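Protein similar to metal-dependent hydrolase (Staphylococcus aureus subsp. aureus Mu50, PDB 3ESH) probably acts as a metal-dependent hydrolase of the metallo-beta-lactamase superfamily. Local coordinates at residues 14-19 with 46-51; 34-39 with 250-255; 121-126 with 157-162; 97-102 with 126-131; 3-8 with 195-200. All blocks are in the same frame, centred on the assembly; numbering follows the deposited sequence.

Contact 1: residues 14-19 with 46-51; sequences GNTKMD and LPTHPI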
# COMPACT_ATOMS: atom_id res chain seq x y z
N GLY A 14 28.83 11.12 25.48
CA GLY A 14 29.32 12.21 24.66
C GLY A 14 28.24 13.23 24.33
O GLY A 14 27.21 13.29 25.00
N ASN A 15 28.48 14.03 23.31
CA ASN A 15 27.52 15.04 22.89
C ASN A 15 27.76 15.46 21.44
O ASN A 15 28.80 15.18 20.86
CB ASN A 15 27.65 16.28 23.78
CG ASN A 15 28.86 17.13 23.43
OD1 ASN A 15 30.01 16.72 23.65
ND2 ASN A 15 28.62 18.30 22.84
N THR A 16 26.78 16.17 20.88
CA THR A 16 26.86 16.67 19.52
C THR A 16 26.14 18.01 19.45
O THR A 16 25.22 18.27 20.22
CB THR A 16 26.18 15.70 18.52
OG1 THR A 16 24.78 15.60 18.82
CG2 THR A 16 26.83 14.33 18.58
N LYS A 17 26.57 18.88 18.55
CA LYS A 17 25.93 20.16 18.38
C LYS A 17 25.35 20.16 16.97
O LYS A 17 26.09 20.14 15.98
CB LYS A 17 26.93 21.31 18.57
CG LYS A 17 27.41 21.48 20.02
CD LYS A 17 27.96 22.89 20.33
CE LYS A 17 29.41 23.08 19.92
NZ LYS A 17 30.33 22.30 20.80
N MSE A 18 24.01 20.13 16.89
CA MSE A 18 23.31 20.11 15.63
C MSE A 18 22.62 21.43 15.38
O MSE A 18 22.23 22.11 16.33
CB MSE A 18 22.26 18.99 15.63
CG MSE A 18 22.78 17.60 15.83
SE MSE A 18 24.09 17.15 14.53
CE MSE A 18 25.57 17.05 15.73
N ASP A 19 22.46 21.80 14.11
CA ASP A 19 21.79 23.04 13.73
C ASP A 19 20.36 23.10 14.28
O ASP A 19 19.57 22.19 14.06
CB ASP A 19 21.78 23.19 12.21
CG ASP A 19 21.13 24.49 11.74
OD1 ASP A 19 21.80 25.55 11.76
OD2 ASP A 19 19.93 24.46 11.37
N LEU A 46 23.28 18.98 22.07
CA LEU A 46 22.55 17.75 22.29
C LEU A 46 23.38 16.61 22.85
O LEU A 46 24.13 15.96 22.12
CB LEU A 46 21.91 17.27 20.98
CG LEU A 46 20.81 18.09 20.31
CD1 LEU A 46 20.51 17.45 18.98
CD2 LEU A 46 19.56 18.16 21.18
N PRO A 47 23.25 16.35 24.16
CA PRO A 47 24.01 15.26 24.75
C PRO A 47 23.58 13.94 24.09
O PRO A 47 22.45 13.82 23.61
CB PRO A 47 23.59 15.28 26.22
CG PRO A 47 23.24 16.70 26.45
CD PRO A 47 22.53 17.11 25.19
N THR A 48 24.48 12.97 24.06
CA THR A 48 24.17 11.65 23.53
C THR A 48 24.45 10.75 24.75
O THR A 48 25.50 10.12 24.85
CB THR A 48 25.08 11.27 22.34
OG1 THR A 48 26.46 11.28 22.77
CG2 THR A 48 24.90 12.25 21.19
N HIS A 49 23.49 10.72 25.67
CA HIS A 49 23.61 9.96 26.92
C HIS A 49 22.75 8.70 26.99
O HIS A 49 21.54 8.76 27.22
CB HIS A 49 23.26 10.85 28.12
CG HIS A 49 24.18 12.02 28.32
ND1 HIS A 49 25.39 12.14 27.68
CD2 HIS A 49 24.04 13.13 29.09
CE1 HIS A 49 25.97 13.28 28.04
NE2 HIS A 49 25.17 13.89 28.90
N PRO A 50 23.36 7.52 26.80
CA PRO A 50 22.56 6.30 26.87
C PRO A 50 21.83 6.13 28.20
O PRO A 50 22.23 6.69 29.21
CB PRO A 50 23.59 5.21 26.61
CG PRO A 50 24.50 5.89 25.62
CD PRO A 50 24.70 7.24 26.27
N ILE A 51 20.76 5.35 28.19
CA ILE A 51 19.97 5.12 29.38
C ILE A 51 20.22 3.74 29.96
O ILE A 51 19.88 2.73 29.35
CB ILE A 51 18.46 5.28 29.07
CG1 ILE A 51 18.20 6.71 28.57
CG2 ILE A 51 17.61 4.95 30.29
CD1 ILE A 51 16.77 6.99 28.17

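Contact 2: residues 34-39 with 250-255; sequences KQYNAN and YHDENY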
# COMPACT_ATOMS: atom_id res chain seq x y z
N LYS A 34 13.66 30.39 22.13
CA LYS A 34 13.21 30.70 23.48
C LYS A 34 12.95 29.43 24.28
O LYS A 34 12.82 29.48 25.49
CB LYS A 34 11.94 31.55 23.43
CG LYS A 34 12.16 32.96 22.90
CD LYS A 34 10.88 33.77 22.77
CE LYS A 34 11.19 35.12 22.14
NZ LYS A 34 9.96 35.85 21.72
N GLN A 35 12.87 28.28 23.60
CA GLN A 35 12.63 27.00 24.27
C GLN A 35 13.92 26.17 24.41
O GLN A 35 14.01 25.30 25.28
CB GLN A 35 11.60 26.19 23.51
CG GLN A 35 10.27 26.88 23.28
CD GLN A 35 9.62 27.38 24.56
OE1 GLN A 35 9.56 26.66 25.57
NE2 GLN A 35 9.13 28.62 24.53
N TYR A 36 14.92 26.45 23.57
CA TYR A 36 16.17 25.72 23.61
C TYR A 36 17.25 26.69 23.18
O TYR A 36 17.04 27.47 22.26
CB TYR A 36 16.13 24.52 22.65
CG TYR A 36 16.97 23.34 23.10
CD1 TYR A 36 16.44 22.36 23.92
CD2 TYR A 36 18.33 23.24 22.76
CE1 TYR A 36 17.22 21.31 24.39
CE2 TYR A 36 19.10 22.20 23.23
CZ TYR A 36 18.55 21.24 24.04
OH TYR A 36 19.31 20.20 24.52
N ASN A 37 18.42 26.65 23.81
CA ASN A 37 19.49 27.59 23.47
C ASN A 37 20.34 27.21 22.27
O ASN A 37 20.68 26.04 22.08
CB ASN A 37 20.41 27.80 24.68
CG ASN A 37 19.68 28.35 25.89
OD1 ASN A 37 18.90 27.64 26.54
ND2 ASN A 37 19.91 29.63 26.19
N ALA A 38 20.69 28.21 21.46
CA ALA A 38 21.54 28.02 20.28
C ALA A 38 22.74 28.95 20.39
O ALA A 38 22.69 29.94 21.12
CB ALA A 38 20.76 28.32 19.03
N ASN A 39 23.81 28.64 19.67
CA ASN A 39 25.00 29.49 19.70
C ASN A 39 25.09 30.38 18.47
O ASN A 39 24.14 30.47 17.69
CB ASN A 39 26.28 28.66 19.83
CG ASN A 39 26.53 27.75 18.64
OD1 ASN A 39 25.92 27.92 17.58
ND2 ASN A 39 27.43 26.80 18.81
N TYR A 250 17.32 11.41 25.95
CA TYR A 250 18.66 11.00 25.57
C TYR A 250 19.42 12.22 25.10
O TYR A 250 20.63 12.32 25.31
CB TYR A 250 18.54 9.98 24.42
CG TYR A 250 19.85 9.52 23.80
CD1 TYR A 250 20.53 8.41 24.29
CD2 TYR A 250 20.36 10.15 22.66
CE1 TYR A 250 21.68 7.93 23.66
CE2 TYR A 250 21.50 9.68 22.02
CZ TYR A 250 22.16 8.56 22.53
OH TYR A 250 23.27 8.09 21.87
N HIS A 251 18.70 13.15 24.47
CA HIS A 251 19.27 14.38 23.91
C HIS A 251 19.07 15.68 24.68
O HIS A 251 19.70 16.69 24.34
CB HIS A 251 18.72 14.64 22.50
CG HIS A 251 19.29 13.76 21.44
ND1 HIS A 251 20.64 13.52 21.32
CD2 HIS A 251 18.70 13.12 20.40
CE1 HIS A 251 20.86 12.76 20.26
NE2 HIS A 251 19.69 12.51 19.68
N ASP A 252 18.19 15.71 25.67
CA ASP A 252 17.95 16.97 26.37
C ASP A 252 19.12 17.36 27.28
O ASP A 252 19.47 16.64 28.20
CB ASP A 252 16.63 16.89 27.15
CG ASP A 252 16.05 18.27 27.45
OD1 ASP A 252 14.81 18.44 27.32
OD2 ASP A 252 16.83 19.17 27.81
N GLU A 253 19.72 18.52 27.02
CA GLU A 253 20.85 18.98 27.81
C GLU A 253 20.53 19.34 29.26
O GLU A 253 21.37 19.15 30.14
CB GLU A 253 21.53 20.19 27.16
CG GLU A 253 20.66 21.44 27.07
CD GLU A 253 21.39 22.64 26.46
OE1 GLU A 253 20.69 23.53 25.90
OE2 GLU A 253 22.63 22.70 26.55
N ASN A 254 19.33 19.83 29.51
CA ASN A 254 18.95 20.24 30.85
C ASN A 254 18.39 19.12 31.69
O ASN A 254 18.82 18.90 32.82
CB ASN A 254 17.89 21.35 30.79
CG ASN A 254 18.17 22.36 29.70
OD1 ASN A 254 17.41 22.47 28.73
ND2 ASN A 254 19.27 23.08 29.84
N TYR A 255 17.42 18.41 31.12
CA TYR A 255 16.72 17.35 31.82
C TYR A 255 16.96 15.95 31.31
O TYR A 255 17.20 15.72 30.13
CB TYR A 255 15.23 17.65 31.77
CG TYR A 255 14.92 19.10 32.00
CD1 TYR A 255 15.11 19.68 33.25
CD2 TYR A 255 14.49 19.91 30.95
CE1 TYR A 255 14.88 21.04 33.46
CE2 TYR A 255 14.26 21.27 31.14
CZ TYR A 255 14.46 21.83 32.40
OH TYR A 255 14.25 23.17 32.60
O HOH W 1 21.92 24.40 23.60

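Contact 3: residues 121-126 with 157-162; sequences AGHAIF and KGDYSN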
# COMPACT_ATOMS: atom_id res chain seq x y z
N ALA A 121 38.22 -0.82 14.31
CA ALA A 121 38.49 -2.20 13.95
C ALA A 121 37.12 -2.89 14.17
O ALA A 121 37.04 -4.11 14.25
CB ALA A 121 39.52 -2.86 14.86
N GLY A 122 36.06 -2.08 14.28
CA GLY A 122 34.72 -2.58 14.45
C GLY A 122 34.52 -3.79 15.34
O GLY A 122 33.62 -4.59 15.08
N HIS A 123 35.34 -3.93 16.38
CA HIS A 123 35.16 -5.08 17.26
C HIS A 123 33.75 -5.03 17.83
O HIS A 123 32.82 -5.53 17.20
CB HIS A 123 36.14 -5.07 18.43
CG HIS A 123 35.87 -6.13 19.45
ND1 HIS A 123 36.35 -6.07 20.74
CD2 HIS A 123 35.15 -7.28 19.38
CE1 HIS A 123 35.93 -7.12 21.42
NE2 HIS A 123 35.20 -7.88 20.61
N ALA A 124 33.59 -4.42 19.00
CA ALA A 124 32.28 -4.31 19.62
C ALA A 124 32.35 -4.07 21.11
O ALA A 124 32.70 -4.97 21.86
CB ALA A 124 31.46 -5.57 19.37
N ILE A 125 32.03 -2.86 21.53
CA ILE A 125 32.00 -2.54 22.95
C ILE A 125 30.80 -3.42 23.32
O ILE A 125 30.02 -3.75 22.42
CB ILE A 125 31.60 -1.06 23.18
CG1 ILE A 125 32.45 -0.14 22.29
CG2 ILE A 125 31.73 -0.72 24.63
CD1 ILE A 125 33.93 -0.23 22.51
N PHE A 126 30.63 -3.83 24.57
CA PHE A 126 29.46 -4.66 24.93
C PHE A 126 29.38 -6.06 24.28
O PHE A 126 28.40 -6.40 23.62
CB PHE A 126 28.16 -3.89 24.64
CG PHE A 126 28.08 -2.55 25.32
CD1 PHE A 126 27.94 -1.38 24.59
CD2 PHE A 126 28.18 -2.46 26.70
CE1 PHE A 126 27.91 -0.14 25.23
CE2 PHE A 126 28.16 -1.22 27.34
CZ PHE A 126 28.02 -0.06 26.61
N LYS A 157 29.43 -0.73 11.72
CA LYS A 157 29.10 -2.15 11.68
C LYS A 157 30.05 -2.88 12.64
O LYS A 157 31.10 -2.33 13.01
CB LYS A 157 29.28 -2.70 10.27
CG LYS A 157 28.36 -2.11 9.22
CD LYS A 157 28.23 -3.08 8.06
CE LYS A 157 27.21 -2.63 7.02
NZ LYS A 157 27.67 -1.47 6.23
N GLY A 158 29.71 -4.11 13.04
CA GLY A 158 30.60 -4.84 13.93
C GLY A 158 30.10 -6.07 14.66
O GLY A 158 28.92 -6.41 14.61
N ASP A 159 31.04 -6.73 15.34
CA ASP A 159 30.84 -7.96 16.13
C ASP A 159 29.50 -8.10 16.81
O ASP A 159 28.98 -9.20 16.92
CB ASP A 159 31.92 -8.08 17.22
CG ASP A 159 33.23 -8.56 16.68
OD1 ASP A 159 33.72 -7.98 15.69
OD2 ASP A 159 33.78 -9.52 17.26
N TYR A 160 28.98 -6.98 17.32
CA TYR A 160 27.71 -7.00 18.02
C TYR A 160 26.66 -7.64 17.12
O TYR A 160 25.77 -8.33 17.60
CB TYR A 160 27.27 -5.59 18.42
CG TYR A 160 27.03 -4.63 17.28
CD1 TYR A 160 25.83 -4.63 16.57
CD2 TYR A 160 28.00 -3.72 16.90
CE1 TYR A 160 25.61 -3.75 15.53
CE2 TYR A 160 27.80 -2.83 15.86
CZ TYR A 160 26.60 -2.85 15.17
OH TYR A 160 26.41 -1.96 14.15
N SER A 161 26.79 -7.44 15.81
CA SER A 161 25.83 -8.01 14.88
C SER A 161 25.74 -9.53 15.02
O SER A 161 24.88 -10.14 14.41
CB SER A 161 26.19 -7.64 13.44
OG SER A 161 27.25 -8.44 12.95
N ASN A 162 26.62 -10.12 15.82
CA ASN A 162 26.61 -11.57 16.05
C ASN A 162 25.42 -11.96 16.91
O ASN A 162 24.78 -12.96 16.65
CB ASN A 162 27.90 -12.04 16.73
CG ASN A 162 29.10 -12.06 15.78
OD1 ASN A 162 29.03 -12.61 14.69
ND2 ASN A 162 30.20 -11.44 16.20

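Contact 4: residues 97-102 with 126-131; sequences TPKDID and FENAIH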
# COMPACT_ATOMS: atom_id res chain seq x y z
N THR A 97 30.71 -3.14 34.19
CA THR A 97 31.73 -3.12 33.14
C THR A 97 31.04 -3.40 31.81
O THR A 97 30.02 -4.09 31.77
CB THR A 97 32.78 -4.22 33.38
OG1 THR A 97 33.73 -3.77 34.35
CG2 THR A 97 33.51 -4.59 32.09
N PRO A 98 31.57 -2.85 30.71
CA PRO A 98 31.01 -3.06 29.37
C PRO A 98 31.10 -4.55 29.06
O PRO A 98 31.71 -4.96 28.06
CB PRO A 98 31.95 -2.24 28.48
CG PRO A 98 32.36 -1.12 29.37
CD PRO A 98 32.63 -1.83 30.68
N LYS A 99 30.50 -5.36 29.92
CA LYS A 99 30.56 -6.80 29.77
C LYS A 99 29.47 -7.41 30.65
O LYS A 99 29.12 -8.58 30.53
CB LYS A 99 31.95 -7.27 30.20
CG LYS A 99 32.29 -8.70 29.86
CD LYS A 99 33.77 -8.98 30.02
CE LYS A 99 34.60 -8.18 29.02
NZ LYS A 99 36.04 -8.55 29.07
N ASP A 100 28.94 -6.58 31.54
CA ASP A 100 27.88 -7.00 32.45
C ASP A 100 26.54 -6.58 31.85
O ASP A 100 25.48 -6.80 32.43
CB ASP A 100 28.08 -6.33 33.81
CG ASP A 100 29.36 -6.77 34.48
OD1 ASP A 100 29.48 -7.99 34.74
OD2 ASP A 100 30.25 -5.91 34.73
N ILE A 101 26.62 -5.98 30.67
CA ILE A 101 25.45 -5.53 29.95
C ILE A 101 24.86 -6.71 29.19
O ILE A 101 25.55 -7.39 28.43
CB ILE A 101 25.82 -4.41 28.96
CG1 ILE A 101 26.46 -3.25 29.73
CG2 ILE A 101 24.58 -3.94 28.20
CD1 ILE A 101 25.58 -2.68 30.83
N ASP A 102 23.57 -6.94 29.41
CA ASP A 102 22.85 -8.03 28.79
C ASP A 102 22.15 -7.65 27.49
O ASP A 102 22.14 -8.41 26.52
CB ASP A 102 21.84 -8.59 29.78
CG ASP A 102 22.51 -9.16 31.02
OD1 ASP A 102 23.23 -10.18 30.89
OD2 ASP A 102 22.32 -8.58 32.12
N PHE A 126 30.63 -3.83 24.57
CA PHE A 126 29.46 -4.66 24.93
C PHE A 126 29.38 -6.06 24.28
O PHE A 126 28.40 -6.40 23.62
CB PHE A 126 28.16 -3.89 24.64
CG PHE A 126 28.08 -2.55 25.32
CD1 PHE A 126 27.94 -1.38 24.59
CD2 PHE A 126 28.18 -2.46 26.70
CE1 PHE A 126 27.91 -0.14 25.23
CE2 PHE A 126 28.16 -1.22 27.34
CZ PHE A 126 28.02 -0.06 26.61
N GLU A 127 30.42 -6.87 24.51
CA GLU A 127 30.60 -8.23 23.98
C GLU A 127 29.60 -9.33 24.33
O GLU A 127 29.37 -10.23 23.52
CB GLU A 127 31.98 -8.75 24.37
CG GLU A 127 33.14 -7.82 24.08
CD GLU A 127 34.47 -8.33 24.64
OE1 GLU A 127 35.40 -7.50 24.79
OE2 GLU A 127 34.58 -9.55 24.93
N ASN A 128 29.03 -9.30 25.53
CA ASN A 128 28.08 -10.33 25.93
C ASN A 128 26.62 -9.91 25.76
O ASN A 128 25.71 -10.69 26.01
CB ASN A 128 28.29 -10.72 27.39
CG ASN A 128 29.70 -11.16 27.68
OD1 ASN A 128 30.24 -12.05 27.03
ND2 ASN A 128 30.32 -10.53 28.67
N ALA A 129 26.41 -8.68 25.32
CA ALA A 129 25.06 -8.16 25.15
C ALA A 129 24.34 -8.53 23.87
O ALA A 129 24.93 -8.55 22.78
CB ALA A 129 25.05 -6.64 25.31
N ILE A 130 23.06 -8.82 24.00
CA ILE A 130 22.22 -9.13 22.86
C ILE A 130 21.79 -7.75 22.35
O ILE A 130 21.40 -6.89 23.14
CB ILE A 130 20.97 -9.93 23.29
CG1 ILE A 130 21.38 -11.37 23.62
CG2 ILE A 130 19.91 -9.89 22.20
CD1 ILE A 130 20.25 -12.21 24.16
N HIS A 131 21.89 -7.52 21.04
CA HIS A 131 21.51 -6.24 20.47
C HIS A 131 20.19 -6.34 19.72
O HIS A 131 20.03 -7.14 18.80
CB HIS A 131 22.62 -5.71 19.56
CG HIS A 131 23.89 -5.38 20.29
ND1 HIS A 131 24.63 -4.25 20.03
CD2 HIS A 131 24.51 -6.01 21.32
CE1 HIS A 131 25.66 -4.20 20.86
NE2 HIS A 131 25.61 -5.25 21.65

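Contact 5: residues 3-8 with 195-200; sequences IGDISI and ESQGDK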
# COMPACT_ATOMS: atom_id res chain seq x y z
N ILE A 3 11.81 3.08 39.09
CA ILE A 3 10.48 2.75 38.61
C ILE A 3 10.23 1.38 39.22
O ILE A 3 10.76 0.38 38.73
CB ILE A 3 10.39 2.67 37.05
CG1 ILE A 3 10.49 4.06 36.42
CG2 ILE A 3 9.08 2.06 36.61
CD1 ILE A 3 11.86 4.64 36.47
N GLY A 4 9.44 1.33 40.28
CA GLY A 4 9.18 0.05 40.93
C GLY A 4 10.49 -0.60 41.32
O GLY A 4 11.31 0.01 42.01
N ASP A 5 10.70 -1.84 40.88
CA ASP A 5 11.93 -2.56 41.21
C ASP A 5 13.05 -2.21 40.24
O ASP A 5 14.20 -2.61 40.45
CB ASP A 5 11.71 -4.08 41.15
CG ASP A 5 10.64 -4.56 42.12
OD1 ASP A 5 10.60 -4.07 43.27
OD2 ASP A 5 9.83 -5.43 41.72
N ILE A 6 12.71 -1.45 39.20
CA ILE A 6 13.70 -1.08 38.19
C ILE A 6 14.45 0.21 38.49
O ILE A 6 13.85 1.23 38.84
CB ILE A 6 13.05 -0.98 36.79
CG1 ILE A 6 12.36 -2.31 36.44
CG2 ILE A 6 14.11 -0.63 35.75
CD1 ILE A 6 11.72 -2.35 35.07
N SER A 7 15.77 0.17 38.33
CA SER A 7 16.60 1.34 38.55
C SER A 7 16.97 1.93 37.17
O SER A 7 17.39 1.22 36.27
CB SER A 7 17.84 0.95 39.34
OG SER A 7 18.55 2.09 39.76
N ILE A 8 16.80 3.24 37.02
CA ILE A 8 17.10 3.90 35.75
C ILE A 8 18.11 5.03 35.92
O ILE A 8 17.97 5.85 36.81
CB ILE A 8 15.81 4.51 35.13
CG1 ILE A 8 14.78 3.41 34.84
CG2 ILE A 8 16.16 5.26 33.86
CD1 ILE A 8 15.19 2.46 33.75
N GLU A 195 8.04 -0.53 32.85
CA GLU A 195 7.00 -0.62 33.87
C GLU A 195 7.35 -1.63 34.96
O GLU A 195 7.69 -2.76 34.66
CB GLU A 195 5.66 -1.02 33.24
CG GLU A 195 4.98 0.09 32.45
CD GLU A 195 3.74 -0.40 31.69
OE1 GLU A 195 3.89 -0.85 30.53
OE2 GLU A 195 2.62 -0.34 32.25
N SER A 196 7.30 -1.19 36.21
CA SER A 196 7.58 -2.04 37.37
C SER A 196 6.64 -1.54 38.46
O SER A 196 6.53 -0.33 38.67
CB SER A 196 9.04 -1.88 37.81
OG SER A 196 9.40 -2.90 38.75
N GLN A 197 5.98 -2.46 39.16
CA GLN A 197 5.02 -2.05 40.19
C GLN A 197 3.98 -1.22 39.44
O GLN A 197 3.53 -1.62 38.36
CB GLN A 197 5.67 -1.18 41.26
CG GLN A 197 6.13 -1.91 42.50
CD GLN A 197 7.11 -3.02 42.19
OE1 GLN A 197 6.74 -4.05 41.62
NE2 GLN A 197 8.37 -2.81 42.56
N GLY A 198 3.63 -0.06 39.98
CA GLY A 198 2.67 0.78 39.30
C GLY A 198 3.34 1.89 38.51
O GLY A 198 2.69 2.60 37.76
N ASP A 199 4.65 2.02 38.68
CA ASP A 199 5.41 3.07 38.01
C ASP A 199 5.61 2.83 36.52
O ASP A 199 5.79 1.69 36.07
CB ASP A 199 6.77 3.25 38.68
CG ASP A 199 6.65 3.45 40.17
OD1 ASP A 199 5.70 4.14 40.60
OD2 ASP A 199 7.50 2.92 40.92
N LYS A 200 5.58 3.92 35.76
CA LYS A 200 5.74 3.86 34.32
C LYS A 200 6.71 4.91 33.80
O LYS A 200 6.71 6.05 34.28
CB LYS A 200 4.37 4.02 33.66
CG LYS A 200 3.32 3.06 34.22
CD LYS A 200 1.93 3.40 33.73
CE LYS A 200 0.87 2.51 34.35
NZ LYS A 200 1.10 1.08 34.01

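Contact 1: residues 14-19 with 46-51
Thr-16 and Leu-46 form the hydrogen-bonded pair of a short antiparallel beta bridge, buried about 9 Å from the chain's centre (centre to centre), where strand 15-19 meets the end of strand 43-47. Leu-46 N donates to Thr-16 O over 2.8 Å, and Thr-16 N returns a bond of 2.9 Å to Leu-46 O. Asn-15 and Pro-47 make the adjoining non-hydrogen-bonded pair, their CA atoms 4.0 Å apart. Beyond the bridge the pairing runs on for one more bond, nearly straight at 173°, from Thr-48 N to Gly-14 O at 2.9 Å. The face carrying Thr-16 and Leu-46 is mixed: a chi1 of 63° turns Thr-16 OG1 toward Leu-46 O for a weak bond, and puts CG2 beside the backbone N, 3.9 Å from Thr-48 CG2. Selenomethionine Met-18 bends its chain across Leu-46 at about a right angle, CG lying 3.9 Å from Leu-46 CD1. On the other face Asn-15 turns its amide out of the pair, OD1 accepting from Asp-82 N. Helix 20-24 follows directly on strand 15-19 and packs Met-23 against both Met-18 and Leu-46, on the Thr-16 face of the two-stranded sheet.

Contact 2: residues 34-39 with 250-255
Tyr-36 OH is gripped by two backbone groups: it accepts from Glu-253 N at 3.0 Å, with an N-H...O angle of 162°, and bonds Asn-45 O in strand 43-47. Holding both, the phenol fixes the reach of its ring from the loop 34-39 into the turn 250-255. Glu-253 approaches from the opposite direction. Its CG stands between the backbone N and the carbonyl carbon, chi1 64°, and the extended remainder of the chain then runs back alongside the tyrosine, bringing OE1 to 3.4 Å from Tyr-36 CE2 with the carboxylate and ring planes 19° apart. The same oxygen is tied to the first loop through a water that donates to Glu-253 OE1 at 2.7 Å and to Asn-37 O at 2.6 Å, which gives the carboxylate a solvent-mediated partner. Asp-252 passes the ring running the opposite way, OD2 lying 4.1 Å from Tyr-36 CE1. That oxygen accepts from Asn-254 N at 3.1 Å, making an Asx turn, and weakly from Tyr-255 N, while OD1 takes the backbone N of Thr-211; the turn is thus braced both internally and by a neighbouring loop. Next to it, His-251 is held by Pro-47 O and touches Asp-206, part of a histidine and aspartate cluster that may be a vacant metal site. The contact thus brings the loop after helix 29-32 against the connection between strands 246-248 and 255-259, with strand 43-47 touching both, Tyr-36 on Ile-44 and Glu-253 on Asn-45.

Contact 3: residues 121-126 with 157-162
Two loops meet backbone to backbone at Gly-122 and Gly-158, whose CA atoms stand 4.7 Å apart, and Gly-122 has the positive phi (39°) that suits glycine. The link between the loops is modest: Asp-159 N donates a weak bond to Gly-122 O at 3.4 Å, and the neighbouring carbonyl of His-123 is less certainly placed. Among the side chains, His-123 comes round from the far side of its own backbone. With CG anti to the backbone N, chi1 173°, the ring swings back so that CD2 lies 3.4 Å from Asp-159 OD2. The carboxylate meets the imidazole at its edge, the two planes 85° apart. Ala-124 points its methyl toward the other loop, CB resting 3.5 Å from Tyr-160 N and 4.3 Å from Tyr-160 CB. Both loops are entries to the parallel part of a mixed sheet: the first precedes strand 130-134, and the second closes the beta-alpha-beta crossover that leads through helix 135-142 to the adjacent strand 164-167. This second loop winds into a 3-10 turn in which Gly-158 O accepts from Ser-161 N at 2.7 Å and, weakly, from Ser-161 OG; the same oxygen sits over one face of the Tyr-160 ring, 3.6 Å above its plane and off toward the rim. The buried Tyr-160 bonds Asn-156 O through its hydroxyl and packs on Trp-138 and Phe-141 of helix 135-142.

Contact 4: residues 97-102 with 126-131
A chi1 of -58° sets Ile-101 CG1 beside its backbone N, and one of -56° does the same for Phe-126 CG; the branch and the ring then cross, CG1 lying 3.6 Å from Phe-126 CE2. Phe-126 itself has left-handed backbone angles, in the loop leading to strand 130-134. The same ring atom, CE2, is also approached by Pro-98 CB, at 4.1 Å, and the other branch of the isoleucine, CG2, reaches Ala-129 CB at 4.0 Å. Beside these apolar contacts Asn-128 ND2 donates to Lys-99 O over 2.9 Å at 167°. The oxygen is met in the carbonyl plane, on a lone pair, and lies almost within the amide plane of Asn-128, a geometry that favours this rotation of the amide. Nearby, Lys-99 NZ and Glu-127 OE1 stay 4.5 Å apart, too far for a salt bridge, both residues being exposed. Ile-130 N donates to Asp-102 O at 2.7 Å, and that oxygen also has Ala-129 CA 3.2 Å away in a CA-H...O contact. Behind Phe-126 and Pro-98 lies helix 87-92, through Leu-91. The bond from Ile-130 N to Asp-102 O lies at the start of the pairing of strands 103-105 and 130-134, neighbouring parallel strands joined by a crossover through helix 111-114, as expected of a sheet in the metallo-beta-lactamase fold.

Contact 5: residues 3-8 with 195-200
Gly-4 N and Asp-5 N each donate to a side chain of the facing turn. Gly-4 N reaches Asp-199 OD2 at 2.6 Å, on the anti lone pair of that oxygen, and Asp-5 N reaches Ser-196 OG at 2.7 Å with an angle of 152°. The serine OG stands anti to its own backbone N, chi1 -168°, which carries it out toward residues 3-8. Around these bonds carbon atoms pack. Ile-3 CG2 rests 3.3 Å from Asp-199 CB, while Ile-6 CG1 lies 3.6 Å from Ser-196 CB. Gly-4 CA comes close enough to Ser-196 O, 3.5 Å, for a CA-H...O contact. What positions the donors and acceptors is the backbone of two type II' turns, Ile-3 to Ile-6 and Ser-196 to Asp-199, each closed by bonds between its end residues, such as Ile-6 N to Ile-3 O at 2.7 Å. Gly-4 and Gln-197 hold equivalent second positions, both with positive phi. A salt bridge from Lys-200 NZ to Glu-195 OE2 spans the base of the second turn. Deeper in, Ile-6 packs on both Ile-53 and Ile-194. These are two beta-hairpin tips, one from each large mixed sheet, meeting at an end of the layered sheets of the metallo-beta-lactamase fold.

Contact 1 is the buried one, a strand pairing near the centre of the chain, and contact 2 adjoins it, Pro-47 CG packing on Glu-253 CA; there the bonding passes from regular backbone pairs to a phenol, a carboxylate and a water. Contacts 3 and 4 share Phe-126 and lie together farther out, on the loops entering the parallel strands; contact 3 is held by a weak backbone bond, a histidine edge against a carboxylate and an alanine methyl, contact 4 by firmer bonds and apolar packing round one phenylalanine ring. Contact 5, also peripheral, joins the tips of two hairpins through side-chain acceptors. It reaches the same sheet as contact 4, and meets contact 1 through Ile-8 and Ile-51.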